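Local coordinates for nicotinate-nucleotide--dimethylbenzimidazole phosphoribosyltransferase (Thermus thermophilus HB8, PDB 1WX1), which probably transfers the phosphoribosyl group of nicotinate mononucleotide to 5,6-dimethylbenzimidazole, giving alpha-ribazole 5'-phosphate for cobalamin biosynthesis, at residues R72-V75 with L76-L79; E135-R138 with A139-G143; V248-G251 with F252-A256. One frame throughout, in Å; residues are numbered along the deposited sequence.

Contact 1: residues R72-V75 with L76-L79; sequences RQMV and LNFL
Met-74 reaches Phe-78 by doubling back on itself: chi2 and chi3 both turn near -60°, and the folded thioether brings CE to the CE2 corner of the ring, with Met-74 CE 3.8 Å from Phe-78 CE2. Phe-78, with CG lying beside its own backbone N (chi1 -66°), tips its ring back over the preceding turn of helix 70-79. The carbonyl oxygen of Met-74 therefore sits over one ring face, offset toward the rim and 3.3 Å from Phe-78 CG. That same Met-74 O accepts the backbone N-H of Phe-78, N to O 2.8 Å, in a series of four successive i to i+4 bonds whose donors are the amides of residues 76 to 79.

On another side of the helix, the extended chain of Arg-72 places its guanidinium where Leu-76 CD1 rests over one face, 3.7 Å from Arg-72 NH1. This is a van der Waals contact between a methyl and the flat of the guanidinium; NE bonds to the backbone oxygen of Glu-106. Val-75 looks inward, against Ala-53 and Val-98 of the parallel sheet.

Met-74 SD also runs beside Asn-77 OD1 at 3.8 Å, their side chains pointing the same way. OD1 pairs with Thr-17 OG1 of the second subunit, while Gln-73 OE1 bonds to Ser-333 N of that subunit.

Both Met-74 and Phe-78 touch Glu-304, the predicted proton acceptor. The chemistry is consistent with an apolar flank to that predicted site, made by a helix whose Gln-73 and Asn-77 bond the second subunit.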
loop_
_atom_site.group_PDB
_atom_site.type_symbol
_atom_site.label_atom_id
_atom_site.label_comp_id
_atom_site.label_asym_id
_atom_site.label_seq_id
_atom_site.Cartn_x
_atom_site.Cartn_y
_atom_site.Cartn_z
ATOM N N ARG A 72 -17.870 4.262 23.126
ATOM C CA ARG A 72 -19.199 3.755 22.822
ATOM C C ARG A 72 -19.787 4.406 21.569
ATOM O O ARG A 72 -20.402 3.735 20.737
ATOM C CB ARG A 72 -20.139 3.988 24.006
ATOM C CG ARG A 72 -21.568 3.566 23.724
ATOM C CD ARG A 72 -22.452 3.630 24.961
ATOM N NE ARG A 72 -23.823 3.287 24.607
ATOM C CZ ARG A 72 -24.654 4.100 23.962
ATOM N NH1 ARG A 72 -24.260 5.318 23.612
ATOM N NH2 ARG A 72 -25.867 3.684 23.636
ATOM N N GLN A 73 -19.605 5.713 21.440
ATOM C CA GLN A 73 -20.125 6.430 20.284
ATOM C C GLN A 73 -19.459 5.931 19.005
ATOM O O GLN A 73 -20.108 5.810 17.971
ATOM C CB GLN A 73 -19.891 7.929 20.450
ATOM C CG GLN A 73 -20.516 8.502 21.715
ATOM C CD GLN A 73 -20.142 9.946 21.932
ATOM O OE1 GLN A 73 -19.055 10.379 21.548
ATOM N NE2 GLN A 73 -21.033 10.702 22.567
ATOM N N MET A 74 -18.168 5.623 19.075
ATOM C CA MET A 74 -17.470 5.130 17.896
ATOM C C MET A 74 -17.928 3.722 17.546
ATOM O O MET A 74 -17.978 3.366 16.373
ATOM C CB MET A 74 -15.953 5.179 18.101
ATOM C CG MET A 74 -15.373 6.570 17.887
ATOM S SD MET A 74 -15.697 7.198 16.210
ATOM C CE MET A 74 -14.800 5.982 15.217
ATOM N N VAL A 75 -18.266 2.920 18.555
ATOM C CA VAL A 75 -18.762 1.577 18.280
ATOM C C VAL A 75 -20.054 1.717 17.480
ATOM O O VAL A 75 -20.266 1.013 16.496
ATOM C CB VAL A 75 -19.052 0.784 19.572
ATOM C CG1 VAL A 75 -19.895 -0.452 19.247
ATOM C CG2 VAL A 75 -17.734 0.345 20.206
ATOM N N LEU A 76 -20.915 2.636 17.906
ATOM C CA LEU A 76 -22.165 2.863 17.195
ATOM C C LEU A 76 -21.847 3.331 15.773
ATOM O O LEU A 76 -22.520 2.945 14.823
ATOM C CB LEU A 76 -23.010 3.909 17.927
ATOM C CG LEU A 76 -23.578 3.432 19.268
ATOM C CD1 LEU A 76 -24.280 4.591 19.967
ATOM C CD2 LEU A 76 -24.547 2.281 19.039
ATOM N N ASN A 77 -20.811 4.154 15.638
ATOM C CA ASN A 77 -20.392 4.663 14.331
ATOM C C ASN A 77 -19.998 3.464 13.459
ATOM O O ASN A 77 -20.352 3.412 12.279
ATOM C CB ASN A 77 -19.200 5.621 14.500
ATOM C CG ASN A 77 -18.965 6.513 13.277
ATOM O OD1 ASN A 77 -17.915 7.161 13.162
ATOM N ND2 ASN A 77 -19.939 6.565 12.377
ATOM N N PHE A 78 -19.272 2.507 14.045
ATOM C CA PHE A 78 -18.854 1.295 13.326
ATOM C C PHE A 78 -20.081 0.550 12.813
ATOM O O PHE A 78 -20.119 0.115 11.664
ATOM C CB PHE A 78 -18.091 0.319 14.240
ATOM C CG PHE A 78 -16.764 0.828 14.741
ATOM C CD1 PHE A 78 -16.238 0.345 15.942
ATOM C CD2 PHE A 78 -16.052 1.794 14.038
ATOM C CE1 PHE A 78 -15.018 0.813 16.430
ATOM C CE2 PHE A 78 -14.829 2.267 14.517
ATOM C CZ PHE A 78 -14.319 1.781 15.721
ATOM N N LEU A 79 -21.079 0.391 13.678
ATOM C CA LEU A 79 -22.293 -0.330 13.309
ATOM C C LEU A 79 -23.126 0.408 12.265
ATOM O O LEU A 79 -23.948 -0.196 11.579
ATOM C CB LEU A 79 -23.144 -0.607 14.555
ATOM C CG LEU A 79 -22.451 -1.412 15.663
ATOM C CD1 LEU A 79 -23.431 -1.644 16.813
ATOM C CD2 LEU A 79 -21.950 -2.746 15.110
#

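Contact 2: residues E135-R138 with A139-G143; sequences EAER and ALLAG
The backbone bond from Leu-141 N to Glu-137 O, 3.0 Å long and fairly straight at 165°, is one of four i to i+4 bonds that carry helix 133-152 through this turn; Ala-139 N to Glu-135 O, Leu-140 N to Ala-136 O and Ala-142 N to Arg-138 O are the others. Two charged side chains find partners off the two segments: Glu-135 OE1 meets Thr-132 N and Arg-119, and Arg-138 NE forms a salt bridge with Glu-134.

Glu-137 instead leans forward along the helix. With CG anti to the backbone N (chi1 173°) and a bend at chi2 (66°), its carboxylate is carried over the next turn, where Glu-137 OE1 lies 3.5 Å from Leu-141 CD1 and OE2 lies 3.8 Å from Leu-140 CD2. These are van der Waals contacts with leucine methyls, not polar bonds. Leu-141 CG also rests 3.2 Å from Glu-137 O, against the carbonyl that its own backbone N bonds.

Ala-136 packs on Leu-219 and Ala-223 of helix 218-225, while Ala-139 and Leu-140 meet Val-231 of helix 228-242. The chemistry is that of an amphipathic helix: Ala-136, Ala-139 and Leu-140 seat it against its neighbours, and Arg-138 and Leu-141 lie on its outer side.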
loop_
_atom_site.group_PDB
_atom_site.type_symbol
_atom_site.label_atom_id
_atom_site.label_comp_id
_atom_site.label_asym_id
_atom_site.label_seq_id
_atom_site.Cartn_x
_atom_site.Cartn_y
_atom_site.Cartn_z
ATOM N N GLU A 135 -11.224 -11.985 34.621
ATOM C CA GLU A 135 -11.837 -11.098 33.636
ATOM C C GLU A 135 -10.995 -11.097 32.359
ATOM O O GLU A 135 -11.532 -11.068 31.253
ATOM C CB GLU A 135 -11.961 -9.683 34.217
ATOM C CG GLU A 135 -12.895 -9.636 35.433
ATOM C CD GLU A 135 -12.928 -8.285 36.130
ATOM O OE1 GLU A 135 -11.868 -7.637 36.254
ATOM O OE2 GLU A 135 -14.019 -7.883 36.577
ATOM N N ALA A 136 -9.674 -11.132 32.512
ATOM C CA ALA A 136 -8.793 -11.164 31.349
ATOM C C ALA A 136 -9.071 -12.441 30.549
ATOM O O ALA A 136 -9.103 -12.416 29.316
ATOM C CB ALA A 136 -7.325 -11.118 31.789
ATOM N N GLU A 137 -9.280 -13.559 31.244
ATOM C CA GLU A 137 -9.570 -14.819 30.556
ATOM C C GLU A 137 -10.861 -14.702 29.746
ATOM O O GLU A 137 -10.929 -15.156 28.605
ATOM C CB GLU A 137 -9.694 -15.976 31.553
ATOM C CG GLU A 137 -10.171 -17.302 30.941
ATOM C CD GLU A 137 -9.186 -17.934 29.952
ATOM O OE1 GLU A 137 -9.567 -18.930 29.297
ATOM O OE2 GLU A 137 -8.037 -17.454 29.829
ATOM N N ARG A 138 -11.888 -14.093 30.328
ATOM C CA ARG A 138 -13.144 -13.943 29.602
ATOM C C ARG A 138 -12.965 -13.063 28.369
ATOM O O ARG A 138 -13.558 -13.330 27.320
ATOM C CB ARG A 138 -14.236 -13.374 30.514
ATOM C CG ARG A 138 -14.855 -14.423 31.438
ATOM C CD ARG A 138 -16.063 -13.865 32.179
ATOM N NE ARG A 138 -15.654 -13.080 33.337
ATOM C CZ ARG A 138 -16.335 -12.045 33.819
ATOM N NH1 ARG A 138 -17.466 -11.656 33.240
ATOM N NH2 ARG A 138 -15.887 -11.403 34.890
ATOM N N ALA A 139 -12.147 -12.022 28.489
ATOM C CA ALA A 139 -11.896 -11.130 27.355
ATOM C C ALA A 139 -11.150 -11.886 26.252
ATOM O O ALA A 139 -11.455 -11.735 25.064
ATOM C CB ALA A 139 -11.079 -9.914 27.804
ATOM N N LEU A 140 -10.167 -12.690 26.652
ATOM C CA LEU A 140 -9.384 -13.478 25.705
ATOM C C LEU A 140 -10.292 -14.421 24.920
ATOM O O LEU A 140 -10.192 -14.516 23.697
ATOM C CB LEU A 140 -8.333 -14.301 26.447
ATOM C CG LEU A 140 -7.390 -15.143 25.586
ATOM C CD1 LEU A 140 -6.251 -14.277 25.096
ATOM C CD2 LEU A 140 -6.838 -16.298 26.412
ATOM N N LEU A 141 -11.175 -15.114 25.638
ATOM C CA LEU A 141 -12.110 -16.055 25.029
ATOM C C LEU A 141 -13.114 -15.367 24.114
ATOM O O LEU A 141 -13.520 -15.939 23.107
ATOM C CB LEU A 141 -12.861 -16.840 26.113
ATOM C CG LEU A 141 -11.964 -17.716 26.998
ATOM C CD1 LEU A 141 -12.790 -18.336 28.112
ATOM C CD2 LEU A 141 -11.294 -18.793 26.147
ATOM N N ALA A 142 -13.529 -14.156 24.476
ATOM C CA ALA A 142 -14.470 -13.397 23.652
ATOM C C ALA A 142 -13.779 -13.086 22.328
ATOM O O ALA A 142 -14.413 -13.063 21.273
ATOM C CB ALA A 142 -14.878 -12.094 24.365
ATOM N N GLY A 143 -12.472 -12.843 22.396
ATOM C CA GLY A 143 -11.699 -12.564 21.194
ATOM C C GLY A 143 -11.653 -13.794 20.294
ATOM O O GLY A 143 -11.819 -13.690 19.078
#

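Contact 3: residues V248-G251 with F252-A256; sequences VLDG and FPVTA
Two hydrogen bonds from Thr-255 converge on Gly-251 O. The backbone N-H comes in almost head-on to the carbonyl, Thr-255 N to Gly-251 O 2.8 Å, making the first i to i+4 bond of helix 252-264. The hydroxyl OG1 donates to Gly-251 O as well, at 2.7 Å, but from above the carbonyl plane, 42° out of it. Chi1 of -58° sets OG1 beside Thr-255's own backbone N, which is how both donors reach one oxygen. OG1 is in turn hydrogen-bonded to His-283 NE2. Replacing Thr-255 by alanine is likely to cost Gly-251 O its second donor and His-283 its hydroxyl partner.

Water supplies the next link. A single molecule donates to Asp-250 OD2 at 3.2 Å and accepts from Val-254 N at 3.3 Å, joining the loop to an amide of the first helical turn. The carboxylate is held further by Gly-305 N at OD2 and Ala-308 N at OD1, so it ties this loop to the chain just after Glu-304, the predicted proton acceptor. By contrast, Asp-250 N is buried without a hydrogen-bonding partner; Val-254 CG1 lies 3.6 Å from it.

Van der Waals contacts complete the turn. Val-254 and Asp-250 cross at about a right angle, with their CB atoms 3.8 Å apart, and Leu-249 CB stands 4.0 Å from Thr-255 OG1.

Gly-251 is the N-cap residue, and the whole turn is the strand-to-helix junction of a beta-alpha-beta unit, at the C-terminal end of strand 247-249 in the parallel sheet, close to the predicted active site.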
loop_
_atom_site.group_PDB
_atom_site.type_symbol
_atom_site.label_atom_id
_atom_site.label_comp_id
_atom_site.label_asym_id
_atom_site.label_seq_id
_atom_site.Cartn_x
_atom_site.Cartn_y
_atom_site.Cartn_z
ATOM N N VAL A 248 -2.885 -10.131 10.079
ATOM C CA VAL A 248 -2.375 -8.794 9.797
ATOM C C VAL A 248 -2.442 -7.861 11.005
ATOM O O VAL A 248 -3.489 -7.715 11.645
ATOM C CB VAL A 248 -3.155 -8.146 8.631
ATOM C CG1 VAL A 248 -2.456 -6.869 8.184
ATOM C CG2 VAL A 248 -3.278 -9.134 7.476
ATOM N N LEU A 249 -1.312 -7.234 11.306
ATOM C CA LEU A 249 -1.210 -6.308 12.430
ATOM C C LEU A 249 -1.627 -4.905 12.033
ATOM O O LEU A 249 -1.405 -4.480 10.897
ATOM C CB LEU A 249 0.237 -6.232 12.938
ATOM C CG LEU A 249 0.869 -7.488 13.531
ATOM C CD1 LEU A 249 2.328 -7.194 13.877
ATOM C CD2 LEU A 249 0.092 -7.919 14.771
ATOM N N ASP A 250 -2.238 -4.196 12.977
ATOM C CA ASP A 250 -2.630 -2.818 12.753
ATOM C C ASP A 250 -1.628 -1.938 13.507
ATOM O O ASP A 250 -0.414 -2.117 13.368
ATOM C CB ASP A 250 -4.058 -2.552 13.249
ATOM C CG ASP A 250 -4.541 -1.153 12.895
ATOM O OD1 ASP A 250 -4.254 -0.713 11.764
ATOM O OD2 ASP A 250 -5.204 -0.498 13.733
ATOM N N GLY A 251 -2.135 -1.024 14.329
ATOM C CA GLY A 251 -1.265 -0.113 15.056
ATOM C C GLY A 251 -0.711 -0.550 16.397
ATOM O O GLY A 251 -0.633 -1.735 16.699
ATOM N N PHE A 252 -0.346 0.441 17.211
ATOM C CA PHE A 252 0.257 0.233 18.527
ATOM C C PHE A 252 -0.556 -0.633 19.503
ATOM O O PHE A 252 -0.043 -1.625 20.027
ATOM C CB PHE A 252 0.585 1.611 19.139
ATOM C CG PHE A 252 1.391 1.554 20.413
ATOM C CD1 PHE A 252 0.932 2.193 21.567
ATOM C CD2 PHE A 252 2.612 0.893 20.458
ATOM C CE1 PHE A 252 1.684 2.177 22.744
ATOM C CE2 PHE A 252 3.372 0.870 21.632
ATOM C CZ PHE A 252 2.906 1.512 22.778
ATOM N N PRO A 253 -1.828 -0.277 19.762
ATOM C CA PRO A 253 -2.629 -1.085 20.690
ATOM C C PRO A 253 -2.874 -2.498 20.157
ATOM O O PRO A 253 -2.771 -3.478 20.896
ATOM C CB PRO A 253 -3.924 -0.274 20.825
ATOM C CG PRO A 253 -3.458 1.146 20.593
ATOM C CD PRO A 253 -2.536 0.968 19.410
ATOM N N VAL A 254 -3.192 -2.610 18.871
ATOM C CA VAL A 254 -3.428 -3.929 18.282
ATOM C C VAL A 254 -2.168 -4.787 18.354
ATOM O O VAL A 254 -2.224 -5.972 18.674
ATOM C CB VAL A 254 -3.893 -3.815 16.805
ATOM C CG1 VAL A 254 -3.790 -5.176 16.106
ATOM C CG2 VAL A 254 -5.344 -3.319 16.766
ATOM N N THR A 255 -1.025 -4.181 18.061
ATOM C CA THR A 255 0.231 -4.908 18.092
ATOM C C THR A 255 0.599 -5.291 19.519
ATOM O O THR A 255 1.272 -6.288 19.737
ATOM C CB THR A 255 1.346 -4.080 17.421
ATOM O OG1 THR A 255 0.944 -3.784 16.078
ATOM C CG2 THR A 255 2.659 -4.868 17.366
ATOM N N ALA A 256 0.150 -4.508 20.500
ATOM C CA ALA A 256 0.420 -4.851 21.895
ATOM C C ALA A 256 -0.350 -6.145 22.179
ATOM O O ALA A 256 0.131 -7.030 22.889
ATOM C CB ALA A 256 -0.056 -3.732 22.827
HETATM O O HOH W 1 -3.871 -0.298 16.672
#

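In the fold
Contact 3 is the core member, wholly buried, its centre about 4 Å from the centre of the chain; contacts 1 and 2 are partly buried helical turns with their centres about 19 and 16 Å from it. No two share a helix or touch; their nearest atoms are about 10 to 13 Å apart. Contact 3 turns a strand of the parallel sheet into a helix and adds a hydroxyl, a carboxylate and a water to the backbone bond, where the polar bonds between the segments in contacts 1 and 2 are all backbone. Contacts 1 and 3 lie near Glu-304; 135-143 is remote from it. Two polar side chains of contact 1, Gln-73 and Asn-77, bond the second subunit; contact 2 meets no other chain of the assembly.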